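Local coordinates for malate dehydrogenase (Naegleria fowleri, PDB 6UM4), which probably catalyses the reversible, nicotinamide-cofactor-dependent oxidation of malate to oxaloacetate, at residues P286-T291 with E305-N310. Numbering follows the deposited sequence.
Sequences PDLSFT and EQWITN
L288 and I308 are the nearest CA pair across the two segments, 8.0 Å apart, where the chain just beyond strand 285-287 faces the start of helix 305-317. Beyond D287 the chain leaves the strand and folds into a type I beta turn from L288 to T291, closed by T291 N to L288 O at 3.1 Å. No hydrogen bond links the two segments, which meet through apolar side chains. L288 points at the helix, and its CD1 methyl does most of the touching. That methyl abuts the six-membered ring of W307 at the edge, near the ring plane, with CD1 3.7 Å from W307 CZ3; the two side chains run at about a right angle. W307 reaches it because its CG lies anti to the backbone N (chi1 172°), which carries the indole out from the helix toward the turn. The ethyl branch of I308 meets the same leucine at a slant: I308 CG1 is 4.0 Å from L288 CD1, and I308 CD1 is 4.1 Å from L288 CB. F312, further along the helix, touches both L288 and W307, while F274 of strand 271-277 packs on L288 from the sheet. The turn is also braced within its own segment. D287 OD1 accepts from S289 N at 2.8 Å, an Asx turn in which the donor comes from above the carboxylate plane, and S289 OG donates to the syn lone pair of the same OD1. W277 NE1 engages the other oxygen, OD2, so both carboxylate oxygens are used. The whole is a turn-to-helix contact at the edge of the sheet in the alpha/beta C-terminal domain of the lactate/malate dehydrogenase family, joining the type I turn that connects the two outer strands, 285-287 and 292-293, of the three-stranded antiparallel sheet to the start of helix 305-317.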
loop_
_atom_site.group_PDB
_atom_site.type_symbol
_atom_site.label_atom_id
_atom_site.label_comp_id
_atom_site.label_asym_id
_atom_site.label_seq_id
_atom_site.Cartn_x
_atom_site.Cartn_y
_atom_site.Cartn_z
ATOM N N PRO A 286 6.485 9.239 24.826
ATOM C CA PRO A 286 5.842 7.923 24.740
ATOM C C PRO A 286 5.616 7.386 26.147
ATOM O O PRO A 286 6.566 7.195 26.907
ATOM C CB PRO A 286 6.865 7.077 23.968
ATOM C CG PRO A 286 7.937 8.055 23.481
ATOM C CD PRO A 286 7.908 9.180 24.460
ATOM N N ASP A 287 4.360 7.135 26.495
ATOM C CA ASP A 287 3.971 6.942 27.886
ATOM C C ASP A 287 3.596 5.481 28.100
ATOM O O ASP A 287 2.579 5.015 27.574
ATOM C CB ASP A 287 2.813 7.879 28.244
ATOM C CG ASP A 287 2.460 7.851 29.732
ATOM O OD1 ASP A 287 3.153 7.165 30.515
ATOM O OD2 ASP A 287 1.496 8.544 30.117
ATOM N N LEU A 288 4.428 4.762 28.861
ATOM C CA LEU A 288 4.169 3.386 29.260
ATOM C C LEU A 288 3.530 3.287 30.639
ATOM O O LEU A 288 3.337 2.172 31.133
ATOM C CB LEU A 288 5.469 2.563 29.262
ATOM C CG LEU A 288 6.019 2.165 27.881
ATOM C CD1 LEU A 288 7.369 1.463 27.947
ATOM C CD2 LEU A 288 5.006 1.319 27.150
ATOM N N SER A 289 3.178 4.418 31.263
ATOM C CA SER A 289 2.778 4.382 32.673
ATOM C C SER A 289 1.591 3.460 32.914
ATOM O O SER A 289 1.459 2.913 34.009
ATOM C CB SER A 289 2.427 5.782 33.195
ATOM O OG SER A 289 3.470 6.717 32.977
ATOM N N PHE A 290 0.697 3.300 31.932
ATOM C CA PHE A 290 -0.521 2.522 32.128
ATOM C C PHE A 290 -0.563 1.246 31.300
ATOM O O PHE A 290 -1.581 0.545 31.305
ATOM C CB PHE A 290 -1.735 3.397 31.811
ATOM C CG PHE A 290 -1.637 4.785 32.381
ATOM C CD1 PHE A 290 -1.878 5.017 33.726
ATOM C CD2 PHE A 290 -1.282 5.858 31.574
ATOM C CE1 PHE A 290 -1.779 6.300 34.252
ATOM C CE2 PHE A 290 -1.180 7.144 32.096
ATOM C CZ PHE A 290 -1.430 7.363 33.432
ATOM N N THR A 291 0.508 0.936 30.584
ATOM C CA THR A 291 0.465 -0.118 29.584
ATOM C C THR A 291 0.352 -1.493 30.230
ATOM O O THR A 291 0.948 -1.757 31.281
ATOM C CB THR A 291 1.705 -0.023 28.699
ATOM O OG1 THR A 291 1.793 1.313 28.175
ATOM C CG2 THR A 291 1.620 -1.011 27.527
ATOM N N GLU A 305 11.992 1.942 34.734
ATOM C CA GLU A 305 12.068 3.337 34.319
ATOM C C GLU A 305 13.406 3.681 33.677
ATOM O O GLU A 305 13.477 4.634 32.895
ATOM C CB GLU A 305 11.816 4.254 35.525
ATOM C CG GLU A 305 11.750 5.749 35.220
ATOM C CD GLU A 305 11.825 6.589 36.492
ATOM O OE1 GLU A 305 11.040 6.321 37.434
ATOM O OE2 GLU A 305 12.692 7.492 36.562
ATOM N N GLN A 306 14.471 2.943 33.988
ATOM C CA GLN A 306 15.748 3.234 33.344
ATOM C C GLN A 306 15.745 2.771 31.894
ATOM O O GLN A 306 16.291 3.454 31.017
ATOM C CB GLN A 306 16.888 2.603 34.134
ATOM C CG GLN A 306 16.963 3.169 35.544
ATOM C CD GLN A 306 18.231 2.774 36.279
ATOM O OE1 GLN A 306 19.047 1.999 35.766
ATOM N NE2 GLN A 306 18.404 3.309 37.496
ATOM N N TRP A 307 15.143 1.612 31.619
ATOM C CA TRP A 307 15.020 1.174 30.234
ATOM C C TRP A 307 14.123 2.132 29.455
ATOM O O TRP A 307 14.425 2.493 28.311
ATOM C CB TRP A 307 14.460 -0.245 30.177
ATOM C CG TRP A 307 14.122 -0.694 28.772
ATOM C CD1 TRP A 307 14.991 -1.155 27.827
ATOM C CD2 TRP A 307 12.823 -0.709 28.163
ATOM N NE1 TRP A 307 14.312 -1.468 26.669
ATOM C CE2 TRP A 307 12.980 -1.207 26.851
ATOM C CE3 TRP A 307 11.541 -0.372 28.606
ATOM C CZ2 TRP A 307 11.907 -1.357 25.973
ATOM C CZ3 TRP A 307 10.476 -0.524 27.734
ATOM C CH2 TRP A 307 10.666 -1.011 26.433
ATOM N N ILE A 308 13.026 2.568 30.074
ATOM C CA ILE A 308 12.143 3.543 29.439
ATOM C C ILE A 308 12.934 4.781 29.058
ATOM O O ILE A 308 12.882 5.251 27.917
ATOM C CB ILE A 308 10.978 3.900 30.378
ATOM C CG1 ILE A 308 10.088 2.685 30.607
ATOM C CG2 ILE A 308 10.177 5.068 29.816
ATOM C CD1 ILE A 308 8.917 2.987 31.484
ATOM N N THR A 309 13.693 5.312 30.018
ATOM C CA THR A 309 14.379 6.582 29.825
ATOM C C THR A 309 15.566 6.440 28.881
ATOM O O THR A 309 15.812 7.319 28.045
ATOM C CB THR A 309 14.844 7.123 31.174
ATOM O OG1 THR A 309 13.697 7.385 31.989
ATOM C CG2 THR A 309 15.599 8.431 30.977
ATOM N N ASN A 310 16.336 5.362 29.012
ATOM C CA ASN A 310 17.585 5.281 28.269
ATOM C C ASN A 310 17.447 4.593 26.924
ATOM O O ASN A 310 18.323 4.771 26.067
ATOM C CB ASN A 310 18.659 4.562 29.084
ATOM C CG ASN A 310 18.949 5.260 30.391
ATOM O OD1 ASN A 310 18.866 6.486 30.479
ATOM N ND2 ASN A 310 19.349 4.501 31.391
#